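Local coordinates for Lmo0740 protein (Listeria monocytogenes, PDB 4RFA) that probably regulates transcription as an activator of the Crp family, with a cyclic nucleotide-binding domain joined to a DNA-binding winged-helix domain, at residues A59-D64 / K94-V99; S73-P78 / A187-T192. All blocks are in the same frame, centred on the assembly; numbering follows the deposited sequence. Where two conformers were deposited one is given.

Interaction 1. Residues A59-D64 / K94-V99; sequences AVELED and KHSITV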
loop_
_atom_site.group_PDB
_atom_site.type_symbol
_atom_site.label_atom_id
_atom_site.label_comp_id
_atom_site.label_asym_id
_atom_site.label_seq_id
_atom_site.Cartn_x
_atom_site.Cartn_y
_atom_site.Cartn_z
ATOM N N ALA A 59 12.763 -5.823 -7.478
ATOM C CA ALA A 59 12.690 -4.625 -6.640
ATOM C C ALA A 59 12.040 -3.508 -7.368
ATOM O O ALA A 59 12.362 -3.249 -8.531
ATOM C CB ALA A 59 14.091 -4.178 -6.222
ATOM N N VAL A 60 11.144 -2.818 -6.678
ATOM C CA VAL A 60 10.556 -1.592 -7.194
ATOM C C VAL A 60 11.401 -0.385 -6.673
ATOM O O VAL A 60 11.533 -0.171 -5.470
ATOM C CB VAL A 60 9.100 -1.462 -6.708
ATOM C CG1 VAL A 60 8.405 -0.285 -7.335
ATOM C CG2 VAL A 60 8.312 -2.755 -6.971
ATOM N N GLU A 61 11.895 0.436 -7.576
ATOM C CA GLU A 61 12.788 1.543 -7.234
ATOM C C GLU A 61 12.118 2.905 -7.215
ATOM O O GLU A 61 11.360 3.221 -8.119
ATOM C CB GLU A 61 13.902 1.615 -8.277
ATOM C CG GLU A 61 14.590 0.279 -8.530
ATOM C CD GLU A 61 15.914 0.421 -9.273
ATOM O OE1 GLU A 61 16.257 1.572 -9.649
ATOM O OE2 GLU A 61 16.593 -0.615 -9.480
ATOM N N LEU A 62 12.460 3.732 -6.222
ATOM C CA LEU A 62 12.077 5.152 -6.218
ATOM C C LEU A 62 12.970 5.938 -7.192
ATOM O O LEU A 62 14.169 6.162 -6.926
ATOM C CB LEU A 62 12.155 5.754 -4.799
ATOM C CG LEU A 62 11.956 7.292 -4.706
ATOM C CD1 LEU A 62 10.782 7.784 -5.549
ATOM C CD2 LEU A 62 11.782 7.745 -3.264
ATOM N N GLU A 63 12.377 6.385 -8.295
ATOM C CA GLU A 63 13.119 7.096 -9.330
ATOM C C GLU A 63 13.541 8.480 -8.831
ATOM O O GLU A 63 12.693 9.302 -8.462
ATOM C CB GLU A 63 12.295 7.196 -10.622
ATOM C CG GLU A 63 12.047 5.845 -11.282
ATOM C CD GLU A 63 13.320 5.194 -11.798
ATOM O OE1 GLU A 63 14.303 5.920 -12.073
ATOM O OE2 GLU A 63 13.344 3.955 -11.946
ATOM N N ASP A 64 14.853 8.715 -8.793
ATOM C CA ASP A 64 15.399 10.006 -8.369
ATOM C C ASP A 64 16.656 10.214 -9.170
ATOM O O ASP A 64 17.731 9.709 -8.801
ATOM C CB ASP A 64 15.726 9.990 -6.865
ATOM C CG ASP A 64 16.186 11.358 -6.325
ATOM O OD1 ASP A 64 16.500 12.281 -7.091
ATOM O OD2 ASP A 64 16.234 11.509 -5.100
ATOM N N LYS A 94 6.928 8.278 -9.954
ATOM C CA LYS A 94 7.476 7.249 -10.834
ATOM C C LYS A 94 8.327 6.236 -10.063
ATOM O O LYS A 94 9.162 6.602 -9.209
ATOM C CB LYS A 94 8.333 7.858 -11.943
ATOM C CG LYS A 94 7.702 9.045 -12.647
ATOM C CD LYS A 94 8.765 9.985 -13.191
ATOM C CE LYS A 94 8.176 11.337 -13.553
ATOM N NZ LYS A 94 9.163 12.174 -14.290
ATOM N N HIS A 95 8.090 4.965 -10.381
ATOM C CA HIS A 95 8.880 3.834 -9.894
ATOM C C HIS A 95 9.199 2.918 -11.111
ATOM O O HIS A 95 8.451 2.916 -12.105
ATOM C CB HIS A 95 8.083 3.047 -8.816
ATOM C CG HIS A 95 8.012 3.706 -7.460
ATOM N ND1 HIS A 95 7.276 4.850 -7.212
ATOM C CD2 HIS A 95 8.539 3.338 -6.263
ATOM C CE1 HIS A 95 7.390 5.180 -5.938
ATOM N NE2 HIS A 95 8.151 4.278 -5.342
ATOM N N SER A 96 10.296 2.159 -11.039
ATOM C CA SER A 96 10.591 1.093 -12.034
ATOM C C SER A 96 10.939 -0.234 -11.322
ATOM O O SER A 96 11.171 -0.235 -10.121
ATOM C CB SER A 96 11.722 1.512 -12.958
ATOM O OG SER A 96 12.978 1.297 -12.362
ATOM N N ILE A 97 10.987 -1.339 -12.064
ATOM C CA ILE A 97 10.981 -2.681 -11.488
ATOM C C ILE A 97 12.108 -3.526 -12.022
ATOM O O ILE A 97 12.139 -3.801 -13.178
ATOM C CB ILE A 97 9.627 -3.378 -11.762
ATOM C CG1 ILE A 97 8.516 -2.558 -11.105
ATOM C CG2 ILE A 97 9.653 -4.812 -11.239
ATOM C CD1 ILE A 97 7.097 -3.016 -11.358
ATOM N N THR A 98 13.029 -3.946 -11.157
ATOM C CA THR A 98 14.262 -4.587 -11.560
ATOM C C THR A 98 14.374 -5.954 -10.939
ATOM O O THR A 98 14.143 -6.118 -9.738
ATOM C CB THR A 98 15.456 -3.768 -11.046
ATOM O OG1 THR A 98 15.335 -2.425 -11.513
ATOM C CG2 THR A 98 16.770 -4.346 -11.454
ATOM N N VAL A 99 14.775 -6.924 -11.739
ATOM C CA VAL A 99 14.914 -8.282 -11.318
ATOM C C VAL A 99 16.153 -8.385 -10.475
ATOM O O VAL A 99 17.229 -7.952 -10.892
ATOM C CB VAL A 99 14.964 -9.220 -12.531
ATOM C CG1 VAL A 99 15.240 -10.648 -12.119
ATOM C CG2 VAL A 99 13.620 -9.120 -13.261
#

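Interaction 2. Residues S73-P78 / A187-T192; sequences SIFVLP and ARYCRT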
loop_
_atom_site.group_PDB
_atom_site.type_symbol
_atom_site.label_atom_id
_atom_site.label_comp_id
_atom_site.label_asym_id
_atom_site.label_seq_id
_atom_site.Cartn_x
_atom_site.Cartn_y
_atom_site.Cartn_z
ATOM N N SER A 73 11.839 0.719 -2.935
ATOM C CA SER A 73 10.633 1.018 -2.160
ATOM C C SER A 73 10.089 -0.246 -1.595
ATOM O O SER A 73 9.628 -0.268 -0.474
ATOM C CB SER A 73 9.541 1.650 -3.069
ATOM O OG SER A 73 10.071 2.833 -3.663
ATOM N N ILE A 74 10.089 -1.309 -2.393
ATOM C CA ILE A 74 9.542 -2.574 -1.905
ATOM C C ILE A 74 10.012 -3.688 -2.806
ATOM O O ILE A 74 10.328 -3.417 -3.951
ATOM C CB ILE A 74 7.959 -2.486 -1.860
ATOM C CG1 ILE A 74 7.328 -3.688 -1.167
ATOM C CG2 ILE A 74 7.404 -2.277 -3.237
ATOM C CD1 ILE A 74 5.846 -3.460 -0.804
ATOM N N PHE A 75 10.042 -4.924 -2.302
ATOM C CA PHE A 75 10.329 -6.064 -3.123
ATOM C C PHE A 75 9.071 -6.710 -3.690
ATOM O O PHE A 75 8.043 -6.632 -3.098
ATOM C CB PHE A 75 11.137 -7.074 -2.327
ATOM C CG PHE A 75 12.512 -6.585 -2.016
ATOM C CD1 PHE A 75 13.512 -6.642 -2.987
ATOM C CD2 PHE A 75 12.788 -5.968 -0.818
ATOM C CE1 PHE A 75 14.781 -6.130 -2.745
ATOM C CE2 PHE A 75 14.063 -5.434 -0.560
ATOM C CZ PHE A 75 15.060 -5.506 -1.531
ATOM N N VAL A 76 9.220 -7.417 -4.811
ATOM C CA VAL A 76 8.175 -8.196 -5.449
ATOM C C VAL A 76 8.556 -9.646 -5.222
ATOM O O VAL A 76 9.650 -10.060 -5.598
ATOM C CB VAL A 76 8.264 -7.943 -6.958
ATOM C CG1 VAL A 76 7.386 -8.909 -7.766
ATOM C CG2 VAL A 76 7.967 -6.488 -7.217
ATOM N N LEU A 77 7.651 -10.402 -4.626
ATOM C CA LEU A 77 7.858 -11.781 -4.225
ATOM C C LEU A 77 7.068 -12.750 -5.100
ATOM O O LEU A 77 6.094 -12.353 -5.742
ATOM C CB LEU A 77 7.378 -11.966 -2.771
ATOM C CG LEU A 77 7.691 -10.791 -1.866
ATOM C CD1 LEU A 77 7.115 -10.968 -0.465
ATOM C CD2 LEU A 77 9.195 -10.567 -1.766
ATOM N N PRO A 78 7.495 -14.028 -5.130
ATOM C CA PRO A 78 6.692 -15.084 -5.709
ATOM C C PRO A 78 5.278 -15.039 -5.153
ATOM O O PRO A 78 5.106 -14.836 -3.950
ATOM C CB PRO A 78 7.438 -16.380 -5.284
ATOM C CG PRO A 78 8.849 -15.965 -5.060
ATOM C CD PRO A 78 8.686 -14.569 -4.449
ATOM N N ALA A 187 21.129 -1.294 2.024
ATOM C CA ALA A 187 21.189 0.135 2.139
ATOM C C ALA A 187 20.127 0.860 1.323
ATOM O O ALA A 187 19.574 1.893 1.759
ATOM C CB ALA A 187 22.537 0.654 1.735
ATOM N N ARG A 188 19.903 0.384 0.110
ATOM C CA ARG A 188 18.907 0.971 -0.748
ATOM C C ARG A 188 17.524 0.778 -0.172
ATOM O O ARG A 188 16.702 1.709 -0.243
ATOM C CB ARG A 188 19.008 0.430 -2.158
ATOM C CG ARG A 188 20.334 0.804 -2.815
ATOM C CD ARG A 188 20.594 -0.009 -4.046
ATOM N NE ARG A 188 19.623 0.288 -5.061
ATOM C CZ ARG A 188 19.342 -0.544 -6.041
ATOM N NH1 ARG A 188 19.989 -1.711 -6.116
ATOM N NH2 ARG A 188 18.438 -0.203 -6.927
ATOM N N TYR A 189 17.266 -0.376 0.455
ATOM C CA TYR A 189 15.947 -0.642 1.016
ATOM C C TYR A 189 15.738 0.148 2.297
ATOM O O TYR A 189 14.595 0.534 2.650
ATOM C CB TYR A 189 15.777 -2.123 1.204
ATOM C CG TYR A 189 14.469 -2.606 1.819
ATOM C CD1 TYR A 189 13.247 -2.452 1.192
ATOM C CD2 TYR A 189 14.497 -3.337 3.002
ATOM C CE1 TYR A 189 12.072 -2.983 1.736
ATOM C CE2 TYR A 189 13.331 -3.854 3.556
ATOM C CZ TYR A 189 12.125 -3.667 2.923
ATOM O OH TYR A 189 11.040 -4.181 3.563
ATOM N N CYS A 190 16.829 0.358 3.030
ATOM C CA CYS A 190 16.795 1.188 4.236
ATOM C C CYS A 190 16.871 2.679 3.972
ATOM O O CYS A 190 16.802 3.462 4.901
ATOM C CB CYS A 190 17.889 0.793 5.240
ATOM S SG CYS A 190 17.633 -0.867 5.862
ATOM N N ARG A 191 17.050 3.032 2.711
ATOM C CA ARG A 191 17.100 4.409 2.289
ATOM C C ARG A 191 18.179 5.155 3.139
ATOM O O ARG A 191 17.911 6.113 3.880
ATOM C CB ARG A 191 15.651 4.962 2.314
ATOM C CG ARG A 191 14.594 3.999 1.666
ATOM C CD ARG A 191 13.227 4.681 1.529
ATOM N NE ARG A 191 11.957 3.975 1.149
ATOM C CZ ARG A 191 11.622 2.677 1.188
ATOM N NH1 ARG A 191 12.443 1.730 1.603
ATOM N NH2 ARG A 191 10.348 2.344 0.824
ATOM N N THR A 192 19.392 4.604 3.084
ATOM C CA THR A 192 20.594 5.200 3.654
ATOM C C THR A 192 21.853 4.801 2.831
ATOM O O THR A 192 21.733 4.193 1.791
ATOM C CB THR A 192 20.772 4.763 5.091
ATOM O OG1 THR A 192 21.741 5.593 5.691
ATOM C CG2 THR A 192 21.197 3.297 5.205
#

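Interaction 1. Residues A59-D64 / K94-V99
Strands 59-62 and 95-99 run antiparallel in the beta roll of the cyclic nucleotide-binding domain, their axes 4.5 Å apart at closest and their directions 145° apart. A59 with T98 and E61 with S96 are the hydrogen-bonded pairs; V60 with I97 and L62 with H95 are the non-hydrogen-bonded ones. E61 N reaches S96 O at 2.7 Å, whereas the return bond from S96 N to E61 O is longer, 3.3 Å. Beyond the strand, E63 N to K94 O is weak.

V60, I97, L62 and H95 share one face of the sheet. V60 CG1 meets H95 CB at 3.7 Å, the two side chains crossing at about a right angle, while V60 CG2 lies beside I97 CG1 at 4.1 Å. On this face Y140 of the second subunit packs on V60 and meets the H95 ring edge-to-face.

E61, S96 and T98 turn to the other face. T98 OG1 gives its hydrogen to E61 OE2 at 3.0 Å from above the carboxylate plane, and R188 forms a salt bridge with the same oxygen, which probably keeps E61 ionised. Just past the end of its strand, E63 lays CB and CG against K94 O, and the bend at chi2 (-66°) turns its carboxylate toward S96, whose OG gives OE2 a 2.7 Å bond nearly along the carboxylate C-O axis.

Interaction 2. Residues S73-P78 / A187-T192
F75 of strand 72-76 in the beta roll packs against Y189 at the end of helix 183-189, which belongs to the helix-turn-helix of a Crp-type DNA-binding domain. F75 CE2 lies over one face of the Y189 ring, 3.5 Å above its plane and offset toward the rim, with Y189 CD1 its nearest atom at 3.6 Å. The ring planes meet obliquely at 53°, centroids 5.1 Å apart. At the Y189 ring's edge lies I74 CA. The tyrosine reaches the strand because its CG stands anti to the backbone N (chi1 178°).

R191 carries its guanidinium toward the strand on a chain extended from CG to NE. In one of its two conformers NH2 bonds to S73 O at 3.0 Å, on a carbonyl lone pair but bent (141° at the hydrogen) and tilted from the guanidinium plane; this link may be partial. NH1 also makes a weak, strongly bent bond to Y189 O.

Behind this first shell, R191 has positive phi in a Schellman motif, with T192 N bonded to A187 O at 3.0 Å and R191 N weakly to R188 O. S73 and I74 both face V60 in a classic beta bulge. L161 and M165 of helix 150-165 pack on F75, I146 of the second subunit packs on R191, and N160 ND2 hydrogen-bonds to Y189 OH.

Overall arrangement
The centres of interactions 1 and 2 lie about 9 Å apart. Both segments of interaction 1 and the 73-78 segment of interaction 2 reach one three-stranded antiparallel sheet, ordered 72-76, 58-62, 95-99. Along the chain their segments alternate: 59-64, 73-78, 94-99, then 187-192 after the long helix 126-143. Strand 58-62 is the middle strand, so the contacts join directly: V60 O accepts from S73 N at 2.7 Å, and V60 N donates to I74 O. Interaction 1 pairs two strands inside the cyclic nucleotide-binding domain; interaction 2 carries the same sheet onto the DNA-binding domain. R188 reinforces that junction through E61, consistent with a route for coupling the two domains in a Crp-like regulator.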